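PDB 1DI2: double stranded RNA binding protein A, which binds double-stranded RNA through a small domain of the double-stranded RNA binding motif family, here the second such domain of the protein. Local coordinates for residues E[4-9]-E[18-23]; E[35-40]-E[44-49]. The protein carries 1 engineered substitution. All coordinates share one frame; numbering follows the deposited sequence.

Contact 1 of 2, residues E[4-9]-E[18-23]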
loop_
_atom_site.group_PDB
_atom_site.type_symbol
_atom_site.label_atom_id
_atom_site.label_comp_id
_atom_site.label_asym_id
_atom_site.label_seq_id
_atom_site.Cartn_x
_atom_site.Cartn_y
_atom_site.Cartn_z
ATOM N N GLY E 4 -5.880 -10.302 -10.949
ATOM C CA GLY E 4 -7.064 -11.046 -11.335
ATOM C C GLY E 4 -7.538 -10.740 -12.744
ATOM O O GLY E 4 -7.927 -11.640 -13.498
ATOM N N SER E 5 -7.519 -9.462 -13.106
ATOM C CA SER E 5 -7.953 -9.066 -14.437
ATOM C C SER E 5 -7.037 -9.644 -15.509
ATOM O O SER E 5 -7.504 -10.046 -16.575
ATOM C CB SER E 5 -8.009 -7.544 -14.545
ATOM O OG SER E 5 -9.052 -7.027 -13.738
ATOM N N LEU E 6 -5.744 -9.702 -15.221
ATOM C CA LEU E 6 -4.793 -10.249 -16.176
ATOM C C LEU E 6 -5.022 -11.758 -16.347
ATOM O O LEU E 6 -4.989 -12.281 -17.465
ATOM C CB LEU E 6 -3.357 -9.985 -15.715
ATOM C CG LEU E 6 -2.297 -10.615 -16.628
ATOM C CD1 LEU E 6 -2.443 -10.048 -18.035
ATOM C CD2 LEU E 6 -0.909 -10.319 -16.100
ATOM N N GLN E 7 -5.269 -12.459 -15.240
ATOM C CA GLN E 7 -5.506 -13.901 -15.315
ATOM C C GLN E 7 -6.727 -14.200 -16.176
ATOM O O GLN E 7 -6.694 -15.111 -17.017
ATOM C CB GLN E 7 -5.714 -14.506 -13.917
ATOM C CG GLN E 7 -6.050 -15.990 -13.946
ATOM C CD GLN E 7 -6.095 -16.621 -12.561
ATOM O OE1 GLN E 7 -5.102 -16.613 -11.830
ATOM N NE2 GLN E 7 -7.247 -17.178 -12.198
ATOM N N GLU E 8 -7.801 -13.436 -15.964
ATOM C CA GLU E 8 -9.039 -13.626 -16.719
ATOM C C GLU E 8 -8.839 -13.381 -18.202
ATOM O O GLU E 8 -9.404 -14.096 -19.041
ATOM C CB GLU E 8 -10.131 -12.715 -16.157
ATOM C CG GLU E 8 -10.740 -13.245 -14.859
ATOM C CD GLU E 8 -11.674 -12.251 -14.210
ATOM O OE1 GLU E 8 -12.530 -11.682 -14.917
ATOM O OE2 GLU E 8 -11.555 -12.049 -12.987
ATOM N N LEU E 9 -8.048 -12.357 -18.517
ATOM C CA LEU E 9 -7.727 -12.034 -19.902
ATOM C C LEU E 9 -7.090 -13.263 -20.545
ATOM O O LEU E 9 -7.560 -13.752 -21.580
ATOM C CB LEU E 9 -6.733 -10.866 -19.953
ATOM C CG LEU E 9 -6.199 -10.456 -21.330
ATOM C CD1 LEU E 9 -7.359 -10.002 -22.194
ATOM C CD2 LEU E 9 -5.165 -9.328 -21.189
ATOM N N PRO E 18 -0.363 -16.298 -16.611
ATOM C CA PRO E 18 0.777 -15.425 -16.338
ATOM C C PRO E 18 1.794 -16.044 -15.377
ATOM O O PRO E 18 1.434 -16.766 -14.445
ATOM C CB PRO E 18 0.114 -14.187 -15.731
ATOM C CG PRO E 18 -1.218 -14.160 -16.440
ATOM C CD PRO E 18 -1.616 -15.608 -16.262
ATOM N N GLU E 19 3.067 -15.757 -15.616
ATOM C CA GLU E 19 4.121 -16.250 -14.743
ATOM C C GLU E 19 4.802 -15.068 -14.063
ATOM O O GLU E 19 5.213 -14.115 -14.727
ATOM C CB GLU E 19 5.168 -17.036 -15.526
ATOM C CG GLU E 19 4.620 -18.217 -16.298
ATOM C CD GLU E 19 5.719 -18.999 -16.990
ATOM O OE1 GLU E 19 6.755 -18.386 -17.327
ATOM O OE2 GLU E 19 5.538 -20.213 -17.223
ATOM N N TYR E 20 4.912 -15.132 -12.738
ATOM C CA TYR E 20 5.560 -14.065 -11.982
ATOM C C TYR E 20 6.851 -14.571 -11.340
ATOM O O TYR E 20 6.877 -15.640 -10.730
ATOM C CB TYR E 20 4.631 -13.508 -10.894
ATOM C CG TYR E 20 3.340 -12.908 -11.415
ATOM C CD1 TYR E 20 2.220 -13.713 -11.678
ATOM C CD2 TYR E 20 3.228 -11.539 -11.628
ATOM C CE1 TYR E 20 1.015 -13.149 -12.131
ATOM C CE2 TYR E 20 2.041 -10.971 -12.077
ATOM C CZ TYR E 20 0.938 -11.771 -12.326
ATOM O OH TYR E 20 -0.227 -11.180 -12.755
ATOM N N THR E 21 7.910 -13.787 -11.476
ATOM C CA THR E 21 9.214 -14.142 -10.938
ATOM C C THR E 21 9.877 -12.938 -10.256
ATOM O O THR E 21 9.735 -11.803 -10.717
ATOM C CB THR E 21 10.134 -14.651 -12.070
ATOM O OG1 THR E 21 10.278 -13.628 -13.055
ATOM C CG2 THR E 21 9.529 -15.857 -12.766
ATOM N N VAL E 22 10.594 -13.191 -9.160
ATOM C CA VAL E 22 11.282 -12.123 -8.445
ATOM C C VAL E 22 12.587 -11.844 -9.185
ATOM O O VAL E 22 13.475 -12.700 -9.250
ATOM C CB VAL E 22 11.595 -12.526 -7.002
ATOM C CG1 VAL E 22 12.328 -11.381 -6.289
ATOM C CG2 VAL E 22 10.298 -12.881 -6.281
ATOM N N ALA E 23 12.682 -10.642 -9.741
ATOM C CA ALA E 23 13.845 -10.219 -10.507
ATOM C C ALA E 23 14.895 -9.529 -9.654
ATOM O O ALA E 23 16.070 -9.492 -10.010
ATOM C CB ALA E 23 13.397 -9.290 -11.626
#

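Contact 2 of 2, residues E[35-40]-E[44-49]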
loop_
_atom_site.group_PDB
_atom_site.type_symbol
_atom_site.label_atom_id
_atom_site.label_comp_id
_atom_site.label_asym_id
_atom_site.label_seq_id
_atom_site.Cartn_x
_atom_site.Cartn_y
_atom_site.Cartn_z
ATOM N N THR E 35 11.349 -6.292 -7.040
ATOM C CA THR E 35 11.023 -6.120 -8.442
ATOM C C THR E 35 10.562 -7.483 -8.935
ATOM O O THR E 35 11.236 -8.494 -8.724
ATOM C CB THR E 35 12.235 -5.632 -9.253
ATOM O OG1 THR E 35 12.639 -4.347 -8.769
ATOM C CG2 THR E 35 11.859 -5.498 -10.726
ATOM N N ILE E 36 9.389 -7.506 -9.555
ATOM C CA ILE E 36 8.824 -8.744 -10.066
ATOM C C ILE E 36 8.599 -8.631 -11.559
ATOM O O ILE E 36 8.198 -7.583 -12.047
ATOM C CB ILE E 36 7.485 -9.048 -9.355
ATOM C CG1 ILE E 36 7.782 -9.452 -7.907
ATOM C CG2 ILE E 36 6.680 -10.122 -10.127
ATOM C CD1 ILE E 36 6.567 -9.886 -7.116
ATOM N N THR E 37 8.903 -9.703 -12.284
ATOM C CA THR E 37 8.702 -9.722 -13.722
ATOM C C THR E 37 7.431 -10.527 -14.019
ATOM O O THR E 37 7.222 -11.621 -13.471
ATOM C CB THR E 37 9.908 -10.371 -14.466
ATOM O OG1 THR E 37 11.081 -9.571 -14.273
ATOM C CG2 THR E 37 9.638 -10.458 -15.982
ATOM N N CYS E 38 6.575 -9.964 -14.863
ATOM C CA CYS E 38 5.339 -10.633 -15.247
ATOM C C CYS E 38 5.412 -11.000 -16.728
ATOM O O CYS E 38 5.554 -10.127 -17.583
ATOM C CB CYS E 38 4.127 -9.729 -15.017
ATOM S SG CYS E 38 2.569 -10.446 -15.660
ATOM N N ARG E 39 5.333 -12.295 -17.015
ATOM C CA ARG E 39 5.366 -12.799 -18.383
ATOM C C ARG E 39 4.093 -13.543 -18.733
ATOM O O ARG E 39 3.664 -14.436 -17.997
ATOM C CB ARG E 39 6.539 -13.756 -18.571
ATOM C CG ARG E 39 7.894 -13.096 -18.707
ATOM C CD ARG E 39 8.993 -14.145 -18.781
ATOM N NE ARG E 39 10.255 -13.580 -19.257
ATOM C CZ ARG E 39 10.538 -13.340 -20.536
ATOM N NH1 ARG E 39 9.656 -13.623 -21.488
ATOM N NH2 ARG E 39 11.707 -12.808 -20.858
ATOM N N VAL E 40 3.495 -13.158 -19.853
ATOM C CA VAL E 40 2.305 -13.837 -20.339
ATOM C C VAL E 40 2.213 -13.706 -21.852
ATOM O O VAL E 40 2.448 -12.623 -22.400
ATOM C CB VAL E 40 1.001 -13.300 -19.698
ATOM C CG1 VAL E 40 0.684 -11.890 -20.197
ATOM C CG2 VAL E 40 -0.116 -14.254 -19.995
ATOM N N VAL E 44 6.073 -8.968 -21.605
ATOM C CA VAL E 44 6.995 -9.059 -20.499
ATOM C C VAL E 44 7.047 -7.674 -19.882
ATOM O O VAL E 44 7.304 -6.688 -20.577
ATOM C CB VAL E 44 8.417 -9.432 -20.944
ATOM C CG1 VAL E 44 9.237 -9.823 -19.718
ATOM C CG2 VAL E 44 8.387 -10.564 -21.958
ATOM N N GLU E 45 6.774 -7.595 -18.585
ATOM C CA GLU E 45 6.821 -6.325 -17.879
ATOM C C GLU E 45 7.402 -6.494 -16.487
ATOM O O GLU E 45 7.378 -7.581 -15.915
ATOM C CB GLU E 45 5.427 -5.698 -17.777
ATOM C CG GLU E 45 5.152 -4.596 -18.789
ATOM C CD GLU E 45 6.133 -3.423 -18.680
ATOM O OE1 GLU E 45 5.940 -2.414 -19.389
ATOM O OE2 GLU E 45 7.104 -3.507 -17.897
ATOM N N THR E 46 7.923 -5.403 -15.946
ATOM C CA THR E 46 8.507 -5.437 -14.620
ATOM C C THR E 46 7.782 -4.443 -13.719
ATOM O O THR E 46 7.300 -3.401 -14.177
ATOM C CB THR E 46 9.980 -5.055 -14.660
ATOM O OG1 THR E 46 10.091 -3.669 -14.986
ATOM C CG2 THR E 46 10.707 -5.865 -15.720
ATOM N N GLY E 47 7.688 -4.790 -12.440
ATOM C CA GLY E 47 7.044 -3.919 -11.481
ATOM C C GLY E 47 7.842 -3.971 -10.201
ATOM O O GLY E 47 8.441 -5.011 -9.876
ATOM N N SER E 48 7.855 -2.865 -9.459
ATOM C CA SER E 48 8.598 -2.796 -8.202
ATOM C C SER E 48 7.739 -2.190 -7.098
ATOM O O SER E 48 6.779 -1.468 -7.369
ATOM C CB SER E 48 9.869 -1.956 -8.376
ATOM O OG SER E 48 9.555 -0.651 -8.831
ATOM N N GLY E 49 8.088 -2.498 -5.854
ATOM C CA GLY E 49 7.335 -1.964 -4.733
ATOM C C GLY E 49 7.922 -2.315 -3.386
ATOM O O GLY E 49 8.929 -3.021 -3.299
#

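Contact 1 of 2, residues E[4-9]-E[18-23]
Leu-6, on the first helix of the domain, reaches across to the ring of Pro-18 and the hydroxyl end of Tyr-20, and carries most of the contact. Its CG sits 3.7 Å from Pro-18 CG, with the two side chains sliding past each other in opposite directions. Beyond that, CD2 lies 3.9 Å from Pro-18 CG and 3.5 Å from Tyr-20 OH, so a single methyl bridges the proline and the phenol. Leu-6 gets there with CG anti to its backbone N (chi1 176°), while Tyr-20 approaches from the opposite direction and meets the methyl obliquely with the far end of its ring.

Leu-6 itself is buried on this tight side, and Leu-63 and Leu-64 of helix 52-68 also pack on it. One residue further along, the fit slackens. Gln-7 is exposed, and its nearest approach is from the backbone, Gln-7 CA standing 4.4 Å from Pro-18 CD, while its side chain leads away from the proline after CB.

No hydrogen bond crosses between 4-9 and 18-23. The helix is therefore held here against the start of strand 19-26 and the proline just before it by apolar packing, in the alpha-beta-beta-beta-alpha fold of this family. Tyr-20 is shared, its hydroxyl end against the Leu-6 methyl and its ring in a cation-pi contact with Lys-56; between the two segments, shape and apolar fit set the contact, not directional bonds.

Contact 2 of 2, residues E[35-40]-E[44-49]
Thr-37 sets OG1 beside its backbone N (chi1 -64°), which leaves CG2 anti to that N, and Val-44 places its CG1 likewise (chi1 -167°), bringing the two methyls to 3.8 Å across the strand pair. Val-44 is also flanked by Arg-39. The two side chains lie side by side and point the same way, and the arginine, extended from CG to NE, lays one face of its guanidinium over the valine: CG1 stands 3.8 Å above the plane, over its centre, and CG2 comes to 3.3 Å from Arg-39 NH1. Further along, Thr-37 OG1 faces Thr-46 CG2, and Thr-35 pairs with Ser-48.

All these groups share one face of the antiparallel hairpin; Ile-36, Cys-38 and Glu-45 point to the other. There Ile-36 meets Ala-55 and Lys-56 of helix 52-68, and Cys-38 meets Leu-63. Gly-47, paired with Ile-36, adds no side chain to that face.

The backbones are joined by two hydrogen-bonded pairs. Ile-36 N gives to Gly-47 O at 2.7 Å, answered by Gly-47 N to Ile-36 O; Cys-38 N gives to Glu-45 O at 2.7 Å, nearly straight at 172°, with Glu-45 N returning a 3.0 Å bond to Cys-38 O. The Glu-45 side chain bends along its own strand to the next residue, and OE2 accepts Thr-46 N through its anti lone pair at 2.8 Å.

The hairpin thus has two chemistries: a helix-facing side with the buried Ile-36 and Cys-38, and a side of threonines, serine and arginine where valine methyls cover the flat of a charged group. On this outer strand of the three-stranded sheet, the N-H and carbonyl of Thr-46, not used in pairing with 35-40, are met by the Glu-45 carboxylate and by Lys-62, so side chains satisfy the strand's outer edge there.

How the contacts relate
From the N terminus, helix 2-13 is followed by a turn, and contact 1 closes that first loop by bringing 18-23 back against 4-9. The chain then runs along strand 19-26, turns, and returns as strand 33-40; contact 2 closes the next short loop, where 44-49 folds back on 35-40. The two contacts follow in series, neither nested nor crossed. Both reach the same sheet, contact 1 through strand 19-26 only, and strand 33-40 is the middle one: Thr-21 O and Thr-37 N lie 2.7 Å apart, a probable hydrogen bond, and Leu-6 CD2 packs 3.5 Å from Cys-38 SG. Helix 52-68 then packs on Leu-6, Ile-36 and Cys-38, tying both contacts into one core.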